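Local atomic coordinates of surface layer protein (Geobacillus stearothermophilus, PDB entry 4UJ7), a protein that probably self-assembles, with calcium bound, into the crystalline surface layer that coats the bacterial cell, this chain covering two immunoglobulin-like domains from its middle. Residues A[117-122]-A[133-138]; A[171-176]-A[184-189]. One frame throughout, in Å; residues are numbered along the deposited sequence.

Interaction 1. Residues A[117-122]-A[133-138]; sequences VLDDGK and NNDVQL. With CA (calcium ion), chain C; CA (calcium ion), chain B.
OD2 of D119 is bound to a calcium ion at 2.4 Å, and the same metal draws in OD1 of D120, OD1 of N133, the main-chain O atoms of K122 and D135, and two waters, seven ligands in all. Oxygens that would otherwise repel are held close, K122 O and D135 O lying 2.9 Å apart. The other oxygen of D119, OD1, accepts the backbone N of Q137 at 3.0 Å from well above the carboxylate plane; CG between the backbone N and the carbonyl carbon (chi1 65°) lets D119 serve both metal and strand. D120 also divides its oxygens, OD1 receiving N of K122 in an Asx turn while OD2 takes ND2 of N133 at 2.9 Å through its syn lone pair, the two flat groups turned 50° apart. CG2 of V136 packs against the loop, 3.4 Å from C of G121. N134 reaches a second calcium, completed by D124, S126, E129 and waters. Where strand 110-117 ends, L118 N bonds to Q137 O at 2.9 Å, and V117 lies beside L138. The loop leads from strand 110-117, in the sheet of 135-144 and 181-188, to strand 122-124 beside 206-216 in the other sheet; V136 and L138 touch both sheets.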
loop_
_atom_site.group_PDB
_atom_site.type_symbol
_atom_site.label_atom_id
_atom_site.label_comp_id
_atom_site.label_asym_id
_atom_site.label_seq_id
_atom_site.Cartn_x
_atom_site.Cartn_y
_atom_site.Cartn_z
ATOM N N VAL A 117 -4.131 1.894 -2.374
ATOM C CA VAL A 117 -3.112 2.015 -3.433
ATOM C C VAL A 117 -1.754 1.713 -2.816
ATOM O O VAL A 117 -1.293 2.449 -1.925
ATOM C CB VAL A 117 -3.111 3.435 -4.042
ATOM C CG1 VAL A 117 -2.008 3.601 -5.093
ATOM C CG2 VAL A 117 -4.479 3.774 -4.607
ATOM N N LEU A 118 -1.115 0.643 -3.282
ATOM C CA LEU A 118 0.148 0.179 -2.673
ATOM C C LEU A 118 1.376 0.932 -3.174
ATOM O O LEU A 118 2.353 1.102 -2.435
ATOM C CB LEU A 118 0.320 -1.317 -2.882
ATOM C CG LEU A 118 -0.710 -2.249 -2.230
ATOM C CD1 LEU A 118 -0.481 -3.674 -2.723
ATOM C CD2 LEU A 118 -0.666 -2.177 -0.710
ATOM N N ASP A 119 1.331 1.366 -4.425
ATOM C CA ASP A 119 2.442 2.083 -5.052
ATOM C C ASP A 119 2.167 3.591 -5.052
ATOM O O ASP A 119 1.535 4.106 -4.124
ATOM C CB ASP A 119 2.692 1.545 -6.465
ATOM C CG ASP A 119 1.531 1.805 -7.391
ATOM O OD1 ASP A 119 0.365 1.558 -6.980
ATOM O OD2 ASP A 119 1.801 2.301 -8.498
ATOM N N ASP A 120 2.635 4.298 -6.084
ATOM C CA ASP A 120 2.379 5.741 -6.215
ATOM C C ASP A 120 1.037 6.108 -6.865
ATOM O O ASP A 120 0.688 7.276 -6.925
ATOM C CB ASP A 120 3.538 6.442 -6.951
ATOM C CG ASP A 120 3.637 6.060 -8.429
ATOM O OD1 ASP A 120 2.927 5.133 -8.879
ATOM O OD2 ASP A 120 4.443 6.709 -9.128
ATOM N N GLY A 121 0.289 5.112 -7.345
ATOM C CA GLY A 121 -0.991 5.388 -8.018
ATOM C C GLY A 121 -0.857 5.911 -9.442
ATOM O O GLY A 121 -1.845 6.350 -10.041
ATOM N N LYS A 122 0.362 5.860 -9.970
ATOM C CA LYS A 122 0.686 6.385 -11.287
ATOM C C LYS A 122 1.255 5.310 -12.206
ATOM O O LYS A 122 1.951 4.396 -11.750
ATOM C CB LYS A 122 1.707 7.516 -11.159
ATOM C CG LYS A 122 1.280 8.616 -10.203
ATOM C CD LYS A 122 2.371 9.660 -10.034
ATOM C CE LYS A 122 1.961 10.655 -8.958
ATOM N NZ LYS A 122 0.502 10.952 -9.039
ATOM N N ASN A 133 8.081 2.554 -14.009
ATOM C CA ASN A 133 6.887 2.866 -13.236
ATOM C C ASN A 133 5.658 2.557 -14.075
ATOM O O ASN A 133 4.924 3.453 -14.511
ATOM C CB ASN A 133 6.916 4.344 -12.829
ATOM C CG ASN A 133 5.787 4.725 -11.884
ATOM O OD1 ASN A 133 5.070 3.862 -11.360
ATOM N ND2 ASN A 133 5.597 6.024 -11.691
ATOM N N ASN A 134 5.441 1.265 -14.306
ATOM C CA ASN A 134 4.484 0.851 -15.332
ATOM C C ASN A 134 3.214 0.200 -14.818
ATOM O O ASN A 134 2.430 -0.373 -15.588
ATOM C CB ASN A 134 5.197 -0.036 -16.353
ATOM C CG ASN A 134 6.224 0.739 -17.173
ATOM O OD1 ASN A 134 5.968 1.859 -17.638
ATOM N ND2 ASN A 134 7.391 0.131 -17.367
ATOM N N ASP A 135 2.979 0.303 -13.520
ATOM C CA ASP A 135 1.732 -0.220 -12.984
ATOM C C ASP A 135 1.181 0.568 -11.815
ATOM O O ASP A 135 1.828 1.501 -11.317
ATOM C CB ASP A 135 1.828 -1.743 -12.690
ATOM C CG ASP A 135 2.617 -2.090 -11.417
ATOM O OD1 ASP A 135 2.887 -1.230 -10.556
ATOM O OD2 ASP A 135 2.937 -3.286 -11.265
ATOM N N VAL A 136 -0.042 0.208 -11.434
ATOM C CA VAL A 136 -0.596 0.532 -10.127
ATOM C C VAL A 136 -0.971 -0.797 -9.509
ATOM O O VAL A 136 -1.379 -1.725 -10.205
ATOM C CB VAL A 136 -1.826 1.467 -10.231
ATOM C CG1 VAL A 136 -2.529 1.631 -8.889
ATOM C CG2 VAL A 136 -1.401 2.817 -10.796
ATOM N N GLN A 137 -0.810 -0.888 -8.194
ATOM C CA GLN A 137 -1.166 -2.083 -7.452
ATOM C C GLN A 137 -2.191 -1.745 -6.395
ATOM O O GLN A 137 -1.991 -0.817 -5.605
ATOM C CB GLN A 137 0.069 -2.649 -6.769
ATOM C CG GLN A 137 0.988 -3.397 -7.708
ATOM C CD GLN A 137 2.045 -4.126 -6.924
ATOM O OE1 GLN A 137 2.794 -3.519 -6.153
ATOM N NE2 GLN A 137 2.080 -5.431 -7.073
ATOM N N LEU A 138 -3.287 -2.502 -6.386
ATOM C CA LEU A 138 -4.412 -2.251 -5.473
ATOM C C LEU A 138 -4.747 -3.455 -4.611
ATOM O O LEU A 138 -4.655 -4.601 -5.060
ATOM C CB LEU A 138 -5.676 -1.901 -6.284
ATOM C CG LEU A 138 -5.560 -0.709 -7.235
ATOM C CD1 LEU A 138 -6.829 -0.610 -8.072
ATOM C CD2 LEU A 138 -5.280 0.608 -6.511
HETATM CA CA CA C . 3.255 3.085 -10.194
HETATM CA CA CA B . 7.107 3.601 -18.740
HETATM O O HOH W 1 8.903 2.085 -19.264
HETATM O O HOH W 2 4.536 0.933 -10.796
HETATM O O HOH W 3 6.080 2.295 -20.480
HETATM O O HOH W 4 4.984 3.014 -8.444
#

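Interaction 2. Residues A[171-176]-A[184-189]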
loop_
_atom_site.group_PDB
_atom_site.type_symbol
_atom_site.label_atom_id
_atom_site.label_comp_id
_atom_site.label_asym_id
_atom_site.label_seq_id
_atom_site.Cartn_x
_atom_site.Cartn_y
_atom_site.Cartn_z
ATOM N N VAL A 171 -6.598 1.680 -19.543
ATOM C CA VAL A 171 -5.828 0.756 -18.698
ATOM C C VAL A 171 -6.466 -0.624 -18.630
ATOM O O VAL A 171 -7.674 -0.770 -18.856
ATOM C CB VAL A 171 -5.637 1.293 -17.255
ATOM C CG1 VAL A 171 -4.872 2.604 -17.259
ATOM C CG2 VAL A 171 -6.970 1.472 -16.547
ATOM N N ASN A 172 -5.634 -1.620 -18.350
ATOM C CA ASN A 172 -6.104 -2.972 -18.041
ATOM C C ASN A 172 -6.004 -3.230 -16.563
ATOM O O ASN A 172 -5.086 -2.739 -15.914
ATOM C CB ASN A 172 -5.283 -4.017 -18.798
ATOM C CG ASN A 172 -5.806 -4.259 -20.210
ATOM O OD1 ASN A 172 -7.013 -4.163 -20.473
ATOM N ND2 ASN A 172 -4.905 -4.585 -21.118
ATOM N N ALA A 173 -6.958 -3.989 -16.031
ATOM C CA ALA A 173 -6.999 -4.337 -14.610
ATOM C C ALA A 173 -7.065 -5.842 -14.519
ATOM O O ALA A 173 -7.977 -6.465 -15.100
ATOM C CB ALA A 173 -8.211 -3.710 -13.945
ATOM N N SER A 174 -6.124 -6.448 -13.795
ATOM C CA SER A 174 -6.028 -7.910 -13.737
ATOM C C SER A 174 -5.654 -8.418 -12.346
ATOM O O SER A 174 -4.698 -7.908 -11.749
ATOM C CB SER A 174 -4.952 -8.369 -14.713
ATOM O OG SER A 174 -3.727 -7.709 -14.430
ATOM N N LYS A 175 -6.369 -9.426 -11.845
ATOM C CA LYS A 175 -6.021 -10.055 -10.565
ATOM C C LYS A 175 -4.791 -10.916 -10.723
ATOM O O LYS A 175 -4.721 -11.754 -11.623
ATOM C CB LYS A 175 -7.149 -10.960 -10.068
ATOM C CG LYS A 175 -8.358 -10.209 -9.574
ATOM C CD LYS A 175 -9.412 -11.169 -9.045
ATOM C CE LYS A 175 -10.696 -10.407 -8.812
ATOM N NZ LYS A 175 -11.903 -11.278 -8.802
ATOM N N SER A 176 -3.825 -10.725 -9.832
ATOM C CA SER A 176 -2.618 -11.537 -9.825
ATOM C C SER A 176 -2.533 -12.222 -8.476
ATOM O O SER A 176 -2.367 -11.561 -7.459
ATOM C CB SER A 176 -1.395 -10.675 -10.088
ATOM O OG SER A 176 -1.513 -10.102 -11.382
ATOM N N TYR A 184 -4.526 -6.503 -7.303
ATOM C CA TYR A 184 -5.105 -6.098 -8.584
ATOM C C TYR A 184 -4.089 -5.179 -9.275
ATOM O O TYR A 184 -3.716 -4.132 -8.729
ATOM C CB TYR A 184 -6.425 -5.360 -8.356
ATOM C CG TYR A 184 -7.621 -5.949 -9.081
ATOM C CD1 TYR A 184 -7.699 -5.920 -10.477
ATOM C CD2 TYR A 184 -8.680 -6.528 -8.367
ATOM C CE1 TYR A 184 -8.786 -6.449 -11.154
ATOM C CE2 TYR A 184 -9.786 -7.056 -9.036
ATOM C CZ TYR A 184 -9.836 -7.015 -10.429
ATOM O OH TYR A 184 -10.922 -7.537 -11.114
ATOM N N VAL A 185 -3.626 -5.589 -10.450
ATOM C CA VAL A 185 -2.532 -4.906 -11.137
ATOM C C VAL A 185 -3.105 -4.151 -12.321
ATOM O O VAL A 185 -3.767 -4.733 -13.192
ATOM C CB VAL A 185 -1.445 -5.902 -11.569
ATOM C CG1 VAL A 185 -0.314 -5.185 -12.298
ATOM C CG2 VAL A 185 -0.902 -6.651 -10.357
ATOM N N ILE A 186 -2.837 -2.849 -12.337
ATOM C CA ILE A 186 -3.337 -1.956 -13.383
ATOM C C ILE A 186 -2.165 -1.575 -14.296
ATOM O O ILE A 186 -1.113 -1.136 -13.818
ATOM C CB ILE A 186 -3.945 -0.666 -12.756
ATOM C CG1 ILE A 186 -4.814 -0.967 -11.511
ATOM C CG2 ILE A 186 -4.724 0.105 -13.821
ATOM C CD1 ILE A 186 -5.943 -1.943 -11.769
ATOM N N THR A 187 -2.339 -1.729 -15.606
ATOM C CA THR A 187 -1.280 -1.378 -16.567
ATOM C C THR A 187 -1.857 -0.570 -17.724
ATOM O O THR A 187 -3.068 -0.594 -17.965
ATOM C CB THR A 187 -0.609 -2.635 -17.131
ATOM O OG1 THR A 187 -1.619 -3.506 -17.656
ATOM C CG2 THR A 187 0.220 -3.376 -16.049
ATOM N N ASP A 188 -0.994 0.157 -18.429
ATOM C CA ASP A 188 -1.390 0.916 -19.630
ATOM C C ASP A 188 -1.852 -0.059 -20.710
ATOM O O ASP A 188 -1.287 -1.139 -20.879
ATOM C CB ASP A 188 -0.194 1.720 -20.130
ATOM C CG ASP A 188 -0.544 2.690 -21.247
ATOM O OD1 ASP A 188 -1.723 3.045 -21.410
ATOM O OD2 ASP A 188 0.413 3.157 -21.924
ATOM N N ASN A 189 -2.900 0.339 -21.427
ATOM C CA ASN A 189 -3.371 -0.384 -22.611
ATOM C C ASN A 189 -3.625 0.591 -23.754
ATOM O O ASN A 189 -4.759 0.778 -24.183
ATOM C CB ASN A 189 -4.666 -1.140 -22.275
ATOM C CG ASN A 189 -5.134 -2.036 -23.414
ATOM O OD1 ASN A 189 -4.330 -2.527 -24.204
ATOM N ND2 ASN A 189 -6.443 -2.257 -23.490
HETATM O O HOH W 5 -8.519 -1.631 -21.465
HETATM O O HOH W 6 -2.358 -3.661 -20.184
HETATM O O HOH W 7 -10.536 -8.109 -13.695
HETATM O O HOH W 8 -2.778 -5.339 -15.772
#
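Y184 lays its ring against A173, S174 and K175 of the neighbouring strand. From CB the ring turns away from the staggered positions (chi1 -124°), over strand 171-176. CD1 and CE1 run along the backbone, each 3.7 Å from S174 N, and the carbonyl carbon of A173 sits at the ring edge; CE1 also touches CB of A173. CG of K175 makes a CH-pi contact over one face, 3.8 Å from the ring centroid. The lysine CE lies 3.5 Å from CE2 of Y184, and its NZ bonds to O of N155. At the tip, OH meets a water at 2.7 Å and accepts from the backbone N of I159. On the sheet face that carries Y184, K175 and A173, CD1 of I186 presses on CB of A173 at 3.6 Å; CG2 of I186 meets CB of V171. S174, V185, N172 and T187 occupy the other face of the sheet, where one water joins the hydroxyls of S174 and T187 to V185 O. At the open end of the hairpin, the amides of N172 and N189 cross with planes 27° apart, linked by another water. N172 N reaches T187 O at 2.8 Å and T187 N returns to N172 O at 2.9 Å; S174 and V185 exchange a second such pair. Such regular pairing marks an antiparallel beta hairpin, here 171-178 with 181-188, in an immunoglobulin-like BIG2 domain.

How the interactions relate
Interactions 1 and 2 have centres about 10 Å apart and share one antiparallel sheet, in which strands 135-144 and 181-188 are neighbours. Two probable hydrogen bonds join them directly, I186 N to V136 O at 2.8 Å and L138 N to Y184 O at 2.9 Å. CB of D135 also packs against I186 O at 3.2 Å, so a residue whose carbonyl binds calcium in interaction 1 rests on the hairpin of interaction 2. The hairpin has a calcium neighbour of its own: the nearest atoms of the V171 side chain lie about 7 Å from a bound calcium and about 4 Å from the side chain of E197, one of the ligands of the third site.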